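Local coordinates for VP4 protein (Tellina virus 1, PDB 3P06) that probably acts as the serine protease of the birnavirus polyprotein, releasing the capsid protein precursor and the other mature products, at residues Q116-L121 and K176-P181; V10-L15 and F27-G32; K147-G152 and V183-G188. All blocks are in the same frame, centred on the assembly; numbering follows the deposited sequence.

Contact 1 (Q116-L121 and K176-P181). With URE (urea), chain G.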
# COMPACT_ATOMS: atom_id res chain seq x y z
N GLN A 116 12.66 -6.78 -8.21
CA GLN A 116 13.67 -5.73 -7.93
C GLN A 116 13.21 -4.36 -8.49
O GLN A 116 13.94 -3.36 -8.46
CB GLN A 116 15.00 -6.16 -8.56
CG GLN A 116 16.14 -5.16 -8.51
CD GLN A 116 16.84 -5.23 -7.17
OE1 GLN A 116 17.59 -6.18 -6.90
NE2 GLN A 116 16.59 -4.23 -6.31
N GLN A 117 12.00 -4.34 -9.04
CA GLN A 117 11.37 -3.09 -9.45
C GLN A 117 9.94 -3.07 -8.92
O GLN A 117 9.22 -4.07 -8.96
CB GLN A 117 11.33 -2.95 -10.98
CG GLN A 117 12.65 -2.87 -11.68
CD GLN A 117 12.54 -1.96 -12.87
OE1 GLN A 117 11.46 -1.84 -13.47
NE2 GLN A 117 13.63 -1.27 -13.20
N THR A 118 9.51 -1.92 -8.45
CA THR A 118 8.09 -1.73 -8.05
C THR A 118 7.26 -1.76 -9.34
O THR A 118 7.67 -1.13 -10.33
CB THR A 118 7.98 -0.33 -7.44
OG1 THR A 118 8.78 -0.30 -6.24
CG2 THR A 118 6.56 0.10 -7.15
N PRO A 119 6.13 -2.51 -9.36
CA PRO A 119 5.28 -2.55 -10.55
C PRO A 119 4.55 -1.20 -10.76
O PRO A 119 4.25 -0.47 -9.79
CB PRO A 119 4.21 -3.64 -10.21
CG PRO A 119 4.18 -3.73 -8.79
CD PRO A 119 5.61 -3.40 -8.30
N PHE A 120 4.24 -0.88 -12.01
CA PHE A 120 3.52 0.34 -12.28
C PHE A 120 2.05 -0.01 -12.17
O PHE A 120 1.37 -0.15 -13.19
CB PHE A 120 3.88 0.83 -13.66
CG PHE A 120 3.27 2.14 -14.02
CD1 PHE A 120 3.58 3.29 -13.31
CD2 PHE A 120 2.38 2.24 -15.11
CE1 PHE A 120 2.99 4.52 -13.65
CE2 PHE A 120 1.78 3.50 -15.43
CZ PHE A 120 2.12 4.61 -14.72
N LEU A 121 1.57 -0.16 -10.93
CA LEU A 121 0.24 -0.62 -10.71
C LEU A 121 -0.02 -0.45 -9.23
O LEU A 121 0.83 -0.81 -8.40
CB LEU A 121 0.14 -2.10 -11.06
CG LEU A 121 -1.25 -2.74 -10.96
CD1 LEU A 121 -2.12 -2.30 -12.09
CD2 LEU A 121 -1.22 -4.27 -10.92
N LYS A 176 4.55 -5.21 -15.04
CA LYS A 176 3.91 -3.87 -15.13
C LYS A 176 4.93 -2.75 -15.33
O LYS A 176 5.32 -2.04 -14.38
CB LYS A 176 2.97 -3.63 -13.93
CG LYS A 176 1.72 -4.54 -13.98
CD LYS A 176 0.69 -4.07 -15.04
CE LYS A 176 -0.47 -5.08 -15.16
NZ LYS A 176 -0.00 -6.49 -15.35
N PRO A 177 5.42 -2.62 -16.58
CA PRO A 177 6.47 -1.63 -16.86
C PRO A 177 5.92 -0.22 -16.63
O PRO A 177 4.71 0.01 -16.70
CB PRO A 177 6.83 -1.86 -18.36
CG PRO A 177 5.72 -2.69 -18.91
CD PRO A 177 4.95 -3.32 -17.80
N TRP A 178 6.82 0.71 -16.34
CA TRP A 178 6.49 2.11 -16.03
C TRP A 178 6.16 2.84 -17.33
O TRP A 178 7.06 2.99 -18.20
CB TRP A 178 7.68 2.75 -15.26
CG TRP A 178 7.55 2.34 -13.83
CD1 TRP A 178 7.67 1.04 -13.33
CD2 TRP A 178 7.08 3.15 -12.72
NE1 TRP A 178 7.38 1.03 -11.96
CE2 TRP A 178 6.99 2.29 -11.57
CE3 TRP A 178 6.74 4.51 -12.57
CZ2 TRP A 178 6.58 2.77 -10.30
CZ3 TRP A 178 6.31 4.98 -11.32
CH2 TRP A 178 6.24 4.11 -10.19
N ARG A 179 4.92 3.30 -17.49
CA ARG A 179 4.57 4.05 -18.71
C ARG A 179 5.00 5.53 -18.60
O ARG A 179 5.02 6.27 -19.57
CB ARG A 179 3.08 3.93 -19.04
CG ARG A 179 2.56 2.50 -19.28
CD ARG A 179 3.06 1.92 -20.59
NE ARG A 179 2.91 0.47 -20.61
CZ ARG A 179 3.23 -0.31 -21.64
NH1 ARG A 179 3.71 0.21 -22.77
NH2 ARG A 179 3.06 -1.62 -21.54
N LYS A 180 5.36 5.98 -17.40
CA LYS A 180 6.03 7.28 -17.29
C LYS A 180 7.06 7.19 -16.16
O LYS A 180 7.12 6.19 -15.47
CB LYS A 180 5.02 8.43 -17.08
CG LYS A 180 4.20 8.25 -15.83
CD LYS A 180 3.08 9.27 -15.82
CE LYS A 180 2.11 8.91 -14.73
NZ LYS A 180 1.24 10.08 -14.51
N PRO A 181 7.93 8.21 -16.02
CA PRO A 181 9.05 7.98 -15.09
C PRO A 181 8.69 7.96 -13.60
O PRO A 181 9.41 7.35 -12.80
CB PRO A 181 10.03 9.16 -15.41
CG PRO A 181 9.26 10.13 -16.25
CD PRO A 181 8.24 9.27 -16.99
C URE G . 7.83 -4.50 -13.46
O URE G . 6.77 -5.05 -13.15
N1 URE G . 8.86 -5.24 -13.84
N2 URE G . 8.01 -3.16 -13.42
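Trp178 and Phe120 make the dense part of this contact between two loops. The CB of Phe120 sits over the five-membered ring of Trp178, 3.8 Å from its centroid and almost on the ring normal, a CH-pi contact. Farther out, CD1 of Phe120 comes down on the same indole face, 3.5 Å from CE3 of Trp178, while the two ring planes are inclined at 52°. A chi1 near 180° (-176°) extends the phenyl group of Phe120 along the 176-181 loop, where the amide N of Arg179 lies over one ring face. The N-H helps hold the rotation of the indole: NE1 of Trp178 gives a nearly straight 2.7 Å bond to the carbonyl O of Thr118, which lies in the indole plane.

Residues 119-121 form an inverse gamma turn about Phe120, with a weak bond from Leu121 N to Pro119 O, and Phe120 N points out of the turn to Lys176 O at 2.9 Å. The turn thus presents the phenyl group to a loop that follows helix 166-173 in this S50-family protease domain.

Toward the urea the contact is looser. Lys176 N donates to the urea O at 2.9 Å, whereas urea N2 donates only weakly to Lys176 O. CB and CG of Lys176 pack on Pro119 and Leu121 before NZ turns to Val172 O. On the solvent side Pro177 and Arg179 are exposed; Arg179 merely flanks the phenyl ring, laying CB and CG against CE2 of Phe120 with its guanidinium carried off.

Contact 2 (V10-L15 and F27-G32)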
# COMPACT_ATOMS: atom_id res chain seq x y z
N VAL A 10 5.06 -2.29 -3.25
CA VAL A 10 3.85 -2.20 -4.05
C VAL A 10 2.97 -1.05 -3.51
O VAL A 10 2.72 -0.96 -2.28
CB VAL A 10 3.07 -3.58 -4.06
CG1 VAL A 10 1.69 -3.42 -4.73
CG2 VAL A 10 3.91 -4.67 -4.79
N LEU A 11 2.56 -0.17 -4.43
CA LEU A 11 1.82 1.01 -4.08
C LEU A 11 0.36 0.65 -3.70
O LEU A 11 -0.23 -0.24 -4.26
CB LEU A 11 1.76 1.93 -5.30
CG LEU A 11 3.08 2.72 -5.46
CD1 LEU A 11 3.03 3.40 -6.79
CD2 LEU A 11 3.23 3.72 -4.33
N LEU A 12 -0.22 1.40 -2.78
CA LEU A 12 -1.63 1.20 -2.44
C LEU A 12 -2.26 2.58 -2.22
O LEU A 12 -1.67 3.46 -1.60
CB LEU A 12 -1.79 0.30 -1.17
CG LEU A 12 -1.16 0.87 0.10
CD1 LEU A 12 -2.27 1.17 1.11
CD2 LEU A 12 -0.12 -0.11 0.78
N PRO A 13 -3.48 2.76 -2.72
CA PRO A 13 -4.19 4.03 -2.53
C PRO A 13 -4.81 4.16 -1.13
O PRO A 13 -5.21 3.16 -0.54
CB PRO A 13 -5.28 3.99 -3.63
CG PRO A 13 -5.63 2.56 -3.74
CD PRO A 13 -4.27 1.81 -3.53
N VAL A 14 -4.84 5.38 -0.60
CA VAL A 14 -5.55 5.66 0.64
C VAL A 14 -6.43 6.87 0.45
O VAL A 14 -6.18 7.71 -0.40
CB VAL A 14 -4.59 5.91 1.88
CG1 VAL A 14 -3.78 4.68 2.11
CG2 VAL A 14 -3.67 7.22 1.64
N LEU A 15 -7.47 6.97 1.27
CA LEU A 15 -8.37 8.11 1.29
C LEU A 15 -8.31 8.81 2.64
O LEU A 15 -8.12 8.15 3.64
CB LEU A 15 -9.80 7.65 1.04
CG LEU A 15 -10.04 6.90 -0.29
CD1 LEU A 15 -11.54 6.53 -0.30
CD2 LEU A 15 -9.70 7.76 -1.49
N PHE A 27 0.27 4.91 -0.04
CA PHE A 27 1.32 4.38 0.81
C PHE A 27 1.98 3.37 -0.10
O PHE A 27 1.43 3.03 -1.16
CB PHE A 27 0.77 3.65 2.08
CG PHE A 27 0.49 4.56 3.27
CD1 PHE A 27 -0.34 5.65 3.15
CD2 PHE A 27 1.11 4.32 4.52
CE1 PHE A 27 -0.60 6.52 4.25
CE2 PHE A 27 0.87 5.18 5.64
CZ PHE A 27 -0.01 6.25 5.53
N MSE A 28 3.14 2.90 0.31
CA MSE A 28 3.74 1.75 -0.35
C MSE A 28 4.01 0.72 0.72
O MSE A 28 4.43 1.06 1.84
CB MSE A 28 5.09 2.17 -0.99
CG MSE A 28 5.69 0.94 -1.65
SE MSE A 28 7.40 1.21 -2.61
CE MSE A 28 6.57 2.09 -4.12
N ALA A 29 3.70 -0.54 0.42
CA ALA A 29 4.14 -1.64 1.30
C ALA A 29 5.60 -1.93 0.81
O ALA A 29 5.79 -2.52 -0.26
CB ALA A 29 3.28 -2.91 1.04
N VAL A 30 6.60 -1.50 1.58
CA VAL A 30 7.97 -1.55 1.08
C VAL A 30 8.62 -2.81 1.65
O VAL A 30 8.40 -3.19 2.82
CB VAL A 30 8.79 -0.34 1.59
CG1 VAL A 30 10.31 -0.39 0.99
CG2 VAL A 30 8.08 0.97 1.30
N LYS A 31 9.47 -3.43 0.86
CA LYS A 31 10.18 -4.60 1.36
C LYS A 31 11.28 -4.17 2.31
O LYS A 31 12.06 -3.28 1.98
CB LYS A 31 10.80 -5.37 0.22
CG LYS A 31 9.75 -5.98 -0.71
CD LYS A 31 10.53 -6.62 -1.90
CE LYS A 31 11.22 -7.88 -1.40
NZ LYS A 31 10.35 -9.06 -1.79
N GLY A 32 11.37 -4.84 3.46
CA GLY A 32 12.39 -4.53 4.45
C GLY A 32 11.83 -3.75 5.65
O GLY A 32 10.66 -3.30 5.68
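Val10 and Ala29 are joined by a reciprocal pair of backbone bonds in the hairpin formed by strands 9-18 and 21-31, neighbouring antiparallel strands of the mixed sheet. Val10 N donates to Ala29 O at 3.1 Å, and Ala29 N returns a bond to Val10 O at 2.9 Å. The same exchange is repeated at Leu12 and Phe27: Leu12 N reaches Phe27 O at 2.8 Å, and Phe27 N reaches Leu12 O at 2.9 Å. All four N-H groups and all four carbonyls of these two hydrogen-bonded pairs are therefore satisfied within the hairpin, as their burial requires.

Leu11 and Met28, the non-hydrogen-bonded pair between them, turn their polar backbone atoms outward, Leu11 pairing with Val123 and Met28 with Leu79 of strand 75-81. Two carbonyls are also approached by CA-H groups, Val10 O by that of Met28 and Phe27 O by that of Leu11.

On the sheet face bearing Val10, Leu12, Phe27 and Ala29, CG of Leu12 leans on CB of Phe27. With chi1 at 61°, Leu12 carries its isobutyl group over the neighbouring strand. Val10 and Leu12 also meet Ala106 of helix 104-111, and the Leu12 side chain lies about 5 Å from that of Ser102, the predicted nucleophile; the hairpin therefore runs close to the probable active site. Val14 approaches the Phe27 ring obliquely, with CG1 of Val14 3.7 Å from CD1 of Phe27.

The opposite face carries Leu11 and selenomethionine Met28. The Met28 chain runs extended to the selenium and then bends at chi3 (-76°), bringing its CE within 3.7 Å of CD2 of Leu11.

Contact 3 (K147-G152 and V183-G188). With BME (beta-mercaptoethanol), chain F.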
# COMPACT_ATOMS: atom_id res chain seq x y z
N LYS A 147 -6.64 7.25 -11.10
CA LYS A 147 -6.90 7.97 -12.36
C LYS A 147 -6.22 9.34 -12.44
O LYS A 147 -5.56 9.60 -13.41
CB LYS A 147 -8.38 8.11 -12.74
CG LYS A 147 -9.13 6.80 -12.96
CD LYS A 147 -8.78 6.16 -14.25
CE LYS A 147 -9.64 4.92 -14.38
NZ LYS A 147 -9.18 4.23 -15.56
N PRO A 148 -6.34 10.18 -11.41
CA PRO A 148 -5.55 11.42 -11.53
C PRO A 148 -4.01 11.25 -11.55
O PRO A 148 -3.31 12.11 -12.11
CB PRO A 148 -6.02 12.31 -10.32
CG PRO A 148 -6.82 11.37 -9.39
CD PRO A 148 -7.24 10.14 -10.24
N ALA A 149 -3.47 10.18 -10.94
CA ALA A 149 -2.02 9.94 -10.95
C ALA A 149 -1.60 9.27 -12.26
O ALA A 149 -0.39 9.11 -12.53
CB ALA A 149 -1.58 9.05 -9.72
N GLY A 150 -2.57 8.83 -13.07
CA GLY A 150 -2.26 8.14 -14.31
C GLY A 150 -1.69 6.72 -14.17
O GLY A 150 -0.80 6.30 -14.93
N ILE A 151 -2.19 5.95 -13.21
CA ILE A 151 -1.65 4.61 -13.01
C ILE A 151 -2.82 3.64 -12.84
O ILE A 151 -3.86 4.03 -12.35
CB ILE A 151 -0.68 4.58 -11.81
CG1 ILE A 151 -0.03 3.21 -11.59
CG2 ILE A 151 -1.44 5.06 -10.45
CD1 ILE A 151 1.20 3.27 -10.50
N GLY A 152 -2.68 2.40 -13.28
CA GLY A 152 -3.71 1.36 -13.06
C GLY A 152 -3.91 0.93 -11.59
O GLY A 152 -3.00 1.03 -10.74
N VAL A 183 5.26 8.81 -10.50
CA VAL A 183 3.91 9.17 -10.14
C VAL A 183 4.03 10.01 -8.91
O VAL A 183 4.91 9.79 -8.03
CB VAL A 183 2.91 7.92 -9.90
CG1 VAL A 183 2.52 7.31 -11.26
CG2 VAL A 183 3.51 6.81 -8.99
N THR A 184 3.16 11.01 -8.80
CA THR A 184 3.18 11.76 -7.56
C THR A 184 1.77 11.74 -6.90
O THR A 184 0.77 11.52 -7.59
CB THR A 184 3.66 13.16 -7.81
OG1 THR A 184 2.67 13.83 -8.59
CG2 THR A 184 4.98 13.15 -8.62
N PHE A 185 1.72 11.99 -5.59
CA PHE A 185 0.46 11.92 -4.84
C PHE A 185 0.41 13.08 -3.88
O PHE A 185 1.47 13.61 -3.54
CB PHE A 185 0.39 10.63 -4.06
CG PHE A 185 0.56 9.42 -4.89
CD1 PHE A 185 -0.54 8.89 -5.63
CD2 PHE A 185 1.80 8.80 -4.97
CE1 PHE A 185 -0.37 7.74 -6.45
CE2 PHE A 185 1.97 7.62 -5.76
CZ PHE A 185 0.87 7.11 -6.51
N SER A 186 -0.81 13.49 -3.46
CA SER A 186 -1.00 14.50 -2.42
C SER A 186 -0.70 13.88 -1.06
O SER A 186 -0.85 12.65 -0.86
CB SER A 186 -2.47 15.00 -2.38
OG SER A 186 -2.68 16.00 -3.36
N SER A 187 -0.31 14.71 -0.11
CA SER A 187 -0.18 14.22 1.25
C SER A 187 -1.28 14.80 2.14
O SER A 187 -1.92 15.78 1.79
CB SER A 187 1.20 14.54 1.81
OG SER A 187 1.54 15.90 1.56
N GLY A 188 -1.50 14.18 3.29
CA GLY A 188 -2.41 14.74 4.27
C GLY A 188 -1.92 14.46 5.67
O GLY A 188 -1.03 13.63 5.91
C1 BME F . 1.12 10.83 2.42
C2 BME F . -0.01 10.11 1.65
O1 BME F . 0.71 12.01 3.16
S2 BME F . 0.30 10.31 -0.19
O HOH W 1 1.43 11.34 -11.09
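The carbonyl O of Ala149 is gripped twice: it accepts a bond from NZ of Lys180 and a 3.2 Å bond from a water. That water accepts in turn from the backbone N of Thr184 at 2.9 Å, so the C-terminal end of helix 138-149 and the short strand 183-184 are linked through one water, with no direct hydrogen bond between the two segments. Val183 adds an apolar neighbour to the same oxygen, its CG1 lying 3.6 Å from Ala149 O. The methyl of Ala149 is directed at residues 183-188, where its CB meets CE1 of Phe185 at 3.7 Å, approaching the ring obliquely, and also comes near Thr184 O. In Phe185, CG is anti to the carbonyl carbon (chi1 -56°), and this turns the phenyl group back toward the helix end, where it also touches Val145 of helix 138-149 and Met122.

Helix 138-149 finishes here in a Schellman motif. Gly150 takes a positive phi of 72° and its N bonds back to Lys147 O at 3.1 Å; the chain bends sharply at Gly150, and the CB of Ile151 points toward the strand. There CB of Ile151 faces CG1 of Val183 at 4.2 Å, a light contact in a buried setting, and Phe120 also touches both side chains. Val183 and Thr184 form an outermost strand of the four-stranded antiparallel sheet, and Val183 pairs through its backbone with Ala84. A beta-mercaptoethanol, probably a crystallisation additive, is modelled beside residues 186-188, but its placement is doubtful. The helix that ends at Ala149 also holds Lys141, predicted to be an active-site residue, about 10 Å from the Phe185 side chain.

In the fold
Contact 2 lies near the centre of the chain, in the mixed sheet, whereas contacts 1 and 3 sit 15 and 13 Å out; the three centres are 12 to 14 Å apart. Along the chain the hairpin of contact 2 closes first. Contacts 1 and 3 then interlock, their segments coming in the order 116-121, 147-152, 176-181, 183-188, so segment 147-152 lies in sequence between the two partners of contact 1. All three meet directly: CE of Met28 packs on CG2 of Thr118, Leu11 touches both Val183 and Ile151, and Phe120 lies against Ile151. The outer loops and the edge of the smaller sheet are thereby fastened to the central hairpin, which alone runs close to both predicted catalytic residues, Ser102 and Lys141.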